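Local coordinates for protein 1,3,6,8-tetrahydroxynaphthalene synthase (Streptomyces coelicolor, PDB 1U0M) that condenses five malonyl-CoA units into a pentaketide and cyclises it by Claisen and aldol steps to 1,3,6,8-tetrahydroxynaphthalene, a melanin precursor, at residues A[86-91]-A[169-174]; A[125-130]-A[134-139]. All blocks are in the same frame, centred on the assembly; numbering follows the deposited sequence.

Contact 1 (A[86-91]-A[169-174])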
loop_
_atom_site.group_PDB
_atom_site.type_symbol
_atom_site.label_atom_id
_atom_site.label_comp_id
_atom_site.label_asym_id
_atom_site.label_seq_id
_atom_site.Cartn_x
_atom_site.Cartn_y
_atom_site.Cartn_z
ATOM N N SER A 86 9.353 -5.662 -17.948
ATOM C CA SER A 86 10.484 -5.517 -18.861
ATOM C C SER A 86 11.401 -4.328 -18.565
ATOM O O SER A 86 12.466 -4.214 -19.168
ATOM C CB SER A 86 9.997 -5.424 -20.310
ATOM O OG SER A 86 9.001 -4.434 -20.461
ATOM N N ARG A 87 11.023 -3.453 -17.633
ATOM C CA ARG A 87 11.868 -2.296 -17.341
ATOM C C ARG A 87 12.422 -2.197 -15.914
ATOM O O ARG A 87 13.570 -1.806 -15.714
ATOM C CB ARG A 87 11.114 -0.998 -17.660
ATOM C CG ARG A 87 10.681 -0.832 -19.107
ATOM C CD ARG A 87 9.931 0.478 -19.272
ATOM N NE ARG A 87 9.315 0.628 -20.585
ATOM C CZ ARG A 87 9.936 1.110 -21.652
ATOM N NH1 ARG A 87 11.205 1.494 -21.565
ATOM N NH2 ARG A 87 9.280 1.230 -22.803
ATOM N N VAL A 88 11.614 -2.550 -14.922
ATOM C CA VAL A 88 12.047 -2.434 -13.536
ATOM C C VAL A 88 13.369 -3.133 -13.188
ATOM O O VAL A 88 14.262 -2.516 -12.610
ATOM C CB VAL A 88 10.921 -2.901 -12.577
ATOM C CG1 VAL A 88 11.373 -2.785 -11.138
ATOM C CG2 VAL A 88 9.680 -2.043 -12.787
ATOM N N PRO A 89 13.512 -4.420 -13.538
ATOM C CA PRO A 89 14.721 -5.212 -13.265
ATOM C C PRO A 89 16.070 -4.497 -13.450
ATOM O O PRO A 89 16.879 -4.412 -12.515
ATOM C CB PRO A 89 14.560 -6.395 -14.207
ATOM C CG PRO A 89 13.088 -6.634 -14.143
ATOM C CD PRO A 89 12.522 -5.233 -14.271
ATOM N N ALA A 90 16.312 -3.986 -14.651
ATOM C CA ALA A 90 17.561 -3.289 -14.938
ATOM C C ALA A 90 17.851 -2.198 -13.924
ATOM O O ALA A 90 18.955 -2.117 -13.382
ATOM C CB ALA A 90 17.512 -2.691 -16.322
ATOM N N VAL A 91 16.857 -1.359 -13.661
ATOM C CA VAL A 91 17.046 -0.259 -12.730
ATOM C C VAL A 91 17.395 -0.721 -11.328
ATOM O O VAL A 91 18.276 -0.148 -10.689
ATOM C CB VAL A 91 15.801 0.647 -12.679
ATOM C CG1 VAL A 91 16.055 1.828 -11.752
ATOM C CG2 VAL A 91 15.469 1.135 -14.084
ATOM N N LEU A 169 15.240 -1.957 -0.132
ATOM C CA LEU A 169 15.252 -1.601 -1.541
ATOM C C LEU A 169 14.006 -0.803 -1.886
ATOM O O LEU A 169 12.885 -1.304 -1.783
ATOM C CB LEU A 169 15.306 -2.847 -2.424
ATOM C CG LEU A 169 15.233 -2.539 -3.931
ATOM C CD1 LEU A 169 16.423 -1.678 -4.344
ATOM C CD2 LEU A 169 15.200 -3.835 -4.731
ATOM N N ILE A 170 14.207 0.442 -2.298
ATOM C CA ILE A 170 13.096 1.300 -2.671
ATOM C C ILE A 170 12.941 1.316 -4.178
ATOM O O ILE A 170 13.882 1.646 -4.899
ATOM C CB ILE A 170 13.327 2.733 -2.214
ATOM C CG1 ILE A 170 13.479 2.772 -0.695
ATOM C CG2 ILE A 170 12.168 3.604 -2.658
ATOM C CD1 ILE A 170 13.737 4.143 -0.160
ATOM N N VAL A 171 11.757 0.949 -4.654
ATOM C CA VAL A 171 11.477 0.949 -6.086
ATOM C C VAL A 171 10.258 1.798 -6.378
ATOM O O VAL A 171 9.200 1.598 -5.797
ATOM C CB VAL A 171 11.197 -0.459 -6.629
ATOM C CG1 VAL A 171 10.874 -0.374 -8.110
ATOM C CG2 VAL A 171 12.395 -1.355 -6.398
ATOM N N ALA A 172 10.426 2.760 -7.275
ATOM C CA ALA A 172 9.337 3.634 -7.677
ATOM C C ALA A 172 9.072 3.383 -9.164
ATOM O O ALA A 172 9.966 3.499 -9.993
ATOM C CB ALA A 172 9.726 5.084 -7.436
ATOM N N CYS A 173 7.842 3.028 -9.501
ATOM C CA CYS A 173 7.487 2.764 -10.890
ATOM C C CYS A 173 6.253 3.584 -11.230
ATOM O O CYS A 173 5.177 3.333 -10.702
ATOM C CB CYS A 173 7.201 1.272 -11.082
ATOM S SG CYS A 173 6.994 0.776 -12.791
ATOM N N GLU A 174 6.405 4.559 -12.115
ATOM C CA GLU A 174 5.284 5.413 -12.468
ATOM C C GLU A 174 5.087 5.625 -13.967
ATOM O O GLU A 174 5.927 6.219 -14.648
ATOM C CB GLU A 174 5.440 6.762 -11.754
ATOM C CG GLU A 174 5.600 6.639 -10.234
ATOM C CD GLU A 174 4.290 6.300 -9.514
ATOM O OE1 GLU A 174 3.366 5.781 -10.180
ATOM O OE2 GLU A 174 4.185 6.549 -8.285
#
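Val88, on helix 86-91, reaches the strand 169-174 with both of its methyl groups and is the one residue of the helical segment that does so. From CB, which is directed at the strand, the side chain forks. CG1 lies anti to the backbone N (chi1 180°) and meets one methyl of Val171, Val88 CG1 to Val171 CG1 at 3.9 Å, the two valines meeting at a slant. The other branch, CG2, stands beside the backbone N and approaches the thiol of Cys173, with Val88 CG2 3.9 Å from Cys173 SG. The fork thus straddles two strand residues that lie two apart and so face the same side of the sheet. All three are buried, and no hydrogen bond crosses between the segments; the union is apolar and modest, 106 Å² in all. Val171 and Cys173 also lean on Tyr111 of the neighbouring parallel strand 108-112, while Val91 packs against Ala202 of strand 198-206. Helix 73-99 covers one face of the sheet and helix 148-162, which Ile170 touches, the other, as in the outer and central helical layers of the five-layered alpha-beta-alpha-beta-alpha thiolase fold of type III polyketide synthases.

Contact 2 (A[125-130]-A[134-139]); sequences WLINEM and STTRQI
Ile127 carries the helical side of this contact, reaching across with its delta methyl to Gln138 and Thr136, while its CG2 branch looks toward Ser134. Its CG1 runs anti to the carbonyl carbon (chi1 -71°), and from there the chain extends to CD1, 3.8 Å from Gln138 CG. The two side chains cross at about a right angle. The methyl rests on the CG methylene of the glutamine, and the amide carbon Gln138 CD is next nearest, 4.1 Å from Ile127 CD1. The same methyl lies 4.0 Å from Thr136 O and 4.2 Å from Thr136 CB, which brings it against the backbone as well as the side chain of the threonine. At the margin, Ile127 CG2 comes within 4.4 Å of Ser134 CA, whose own CB turns away. The polar side-chain ends of Thr136 and Gln138 bond outside the two segments: Thr136 OG1 to Asp133 O, and Gln138 OE1 to Thr123 OG1 near the start of the helix; Gln138 NE2 makes a weak bond to Thr346 of the second subunit. The contact closes the second half of a beta-alpha-beta unit, in which helix 122-129 follows strand 108-112 and leads by a short loop into strand 137-141, an edge strand of the sheet within this chain. Leu126 and Met130 meanwhile pack against Ile92 of helix 73-99.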
loop_
_atom_site.group_PDB
_atom_site.type_symbol
_atom_site.label_atom_id
_atom_site.label_comp_id
_atom_site.label_asym_id
_atom_site.label_seq_id
_atom_site.Cartn_x
_atom_site.Cartn_y
_atom_site.Cartn_z
ATOM N N TRP A 125 6.728 -11.044 -7.936
ATOM C CA TRP A 125 7.351 -11.435 -9.199
ATOM C C TRP A 125 8.829 -11.052 -9.201
ATOM O O TRP A 125 9.647 -11.724 -9.815
ATOM C CB TRP A 125 6.631 -10.757 -10.364
ATOM C CG TRP A 125 7.149 -11.114 -11.729
ATOM C CD1 TRP A 125 6.809 -12.204 -12.483
ATOM C CD2 TRP A 125 8.072 -10.353 -12.520
ATOM N NE1 TRP A 125 7.461 -12.165 -13.695
ATOM C CE2 TRP A 125 8.245 -11.038 -13.739
ATOM C CE3 TRP A 125 8.772 -9.157 -12.312
ATOM C CZ2 TRP A 125 9.085 -10.565 -14.750
ATOM C CZ3 TRP A 125 9.608 -8.686 -13.318
ATOM C CH2 TRP A 125 9.759 -9.390 -14.519
ATOM N N LEU A 126 9.166 -9.977 -8.498
ATOM C CA LEU A 126 10.546 -9.518 -8.407
ATOM C C LEU A 126 11.396 -10.463 -7.566
ATOM O O LEU A 126 12.534 -10.752 -7.914
ATOM C CB LEU A 126 10.605 -8.112 -7.809
ATOM C CG LEU A 126 10.281 -6.926 -8.718
ATOM C CD1 LEU A 126 10.247 -5.635 -7.890
ATOM C CD2 LEU A 126 11.333 -6.833 -9.813
ATOM N N ILE A 127 10.852 -10.933 -6.452
ATOM C CA ILE A 127 11.582 -11.852 -5.594
ATOM C C ILE A 127 11.866 -13.131 -6.382
ATOM O O ILE A 127 12.979 -13.660 -6.344
ATOM C CB ILE A 127 10.762 -12.153 -4.328
ATOM C CG1 ILE A 127 10.750 -10.904 -3.452
ATOM C CG2 ILE A 127 11.329 -13.367 -3.585
ATOM C CD1 ILE A 127 9.665 -10.899 -2.428
ATOM N N ASN A 128 10.860 -13.602 -7.117
ATOM C CA ASN A 128 10.982 -14.804 -7.931
ATOM C C ASN A 128 12.041 -14.712 -9.025
ATOM O O ASN A 128 12.867 -15.612 -9.184
ATOM C CB ASN A 128 9.654 -15.128 -8.618
ATOM C CG ASN A 128 8.792 -16.069 -7.816
ATOM O OD1 ASN A 128 7.866 -15.648 -7.128
ATOM N ND2 ASN A 128 9.093 -17.357 -7.899
ATOM N N GLU A 129 12.000 -13.625 -9.790
ATOM C CA GLU A 129 12.916 -13.443 -10.906
ATOM C C GLU A 129 14.270 -12.857 -10.557
ATOM O O GLU A 129 15.292 -13.315 -11.052
ATOM C CB GLU A 129 12.243 -12.587 -11.987
ATOM C CG GLU A 129 11.629 -13.376 -13.155
ATOM C CD GLU A 129 10.755 -14.546 -12.714
ATOM O OE1 GLU A 129 11.052 -15.688 -13.127
ATOM O OE2 GLU A 129 9.774 -14.327 -11.969
ATOM N N MET A 130 14.285 -11.842 -9.709
ATOM C CA MET A 130 15.543 -11.211 -9.337
ATOM C C MET A 130 16.353 -12.074 -8.381
ATOM O O MET A 130 17.453 -11.705 -7.974
ATOM C CB MET A 130 15.278 -9.856 -8.691
ATOM C CG MET A 130 16.122 -8.740 -9.243
ATOM S SD MET A 130 15.092 -7.589 -10.110
ATOM C CE MET A 130 15.089 -8.300 -11.700
ATOM N N SER A 134 14.014 -15.400 -0.334
ATOM C CA SER A 134 12.659 -15.946 -0.265
ATOM C C SER A 134 11.968 -15.483 1.026
ATOM O O SER A 134 10.827 -15.851 1.300
ATOM C CB SER A 134 12.718 -17.474 -0.317
ATOM O OG SER A 134 11.486 -18.025 -0.739
ATOM N N THR A 135 12.669 -14.650 1.794
ATOM C CA THR A 135 12.177 -14.122 3.064
ATOM C C THR A 135 12.011 -12.610 3.053
ATOM O O THR A 135 11.581 -12.026 4.046
ATOM C CB THR A 135 13.142 -14.477 4.224
ATOM O OG1 THR A 135 14.465 -14.013 3.913
ATOM C CG2 THR A 135 13.185 -15.968 4.433
ATOM N N THR A 136 12.359 -11.978 1.934
ATOM C CA THR A 136 12.257 -10.524 1.801
ATOM C C THR A 136 10.837 -10.053 2.067
ATOM O O THR A 136 9.887 -10.609 1.534
ATOM C CB THR A 136 12.643 -10.054 0.386
ATOM O OG1 THR A 136 13.743 -10.831 -0.095
ATOM C CG2 THR A 136 13.038 -8.584 0.409
ATOM N N ARG A 137 10.700 -9.025 2.894
ATOM C CA ARG A 137 9.384 -8.499 3.211
ATOM C C ARG A 137 8.959 -7.576 2.087
ATOM O O ARG A 137 9.773 -6.823 1.554
ATOM C CB ARG A 137 9.399 -7.706 4.517
ATOM C CG ARG A 137 10.603 -7.920 5.403
ATOM C CD ARG A 137 10.733 -9.337 5.910
ATOM N NE ARG A 137 11.917 -9.450 6.760
ATOM C CZ ARG A 137 12.082 -8.768 7.892
ATOM N NH1 ARG A 137 11.136 -7.935 8.307
ATOM N NH2 ARG A 137 13.196 -8.905 8.599
ATOM N N GLN A 138 7.683 -7.642 1.727
ATOM C CA GLN A 138 7.144 -6.797 0.671
ATOM C C GLN A 138 6.318 -5.677 1.306
ATOM O O GLN A 138 5.517 -5.919 2.207
ATOM C CB GLN A 138 6.256 -7.630 -0.256
ATOM C CG GLN A 138 6.921 -8.890 -0.766
ATOM C CD GLN A 138 5.922 -9.976 -1.075
ATOM O OE1 GLN A 138 5.262 -9.957 -2.111
ATOM N NE2 GLN A 138 5.792 -10.929 -0.159
ATOM N N ILE A 139 6.534 -4.448 0.858
ATOM C CA ILE A 139 5.764 -3.325 1.372
ATOM C C ILE A 139 5.290 -2.486 0.195
ATOM O O ILE A 139 5.915 -1.488 -0.171
ATOM C CB ILE A 139 6.580 -2.444 2.334
ATOM C CG1 ILE A 139 7.005 -3.269 3.548
ATOM C CG2 ILE A 139 5.729 -1.277 2.820
ATOM C CD1 ILE A 139 7.656 -2.457 4.644
#

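Contacts 1 and 2 have centres about 13 Å apart. Their helices, 73-99 and 122-129, belong to one layer on the same face of the mixed sheet, with strand 108-112 running between 137-141 and 167-175. The two helices meet directly. Pro89 CG lies 4.1 Å from Trp125 CZ3. Val88 CG1 lies 4.3 Å from Leu126 CD2, so Val88 joins the strand and the second helix. Pro89 also packs on Met130. In sequence, contact 2 is nested inside the loop closed by contact 1. Both lie away from Cys146, the active-site residue inferred by similarity; contact 2, unlike contact 1, also borders the second subunit of the homodimer.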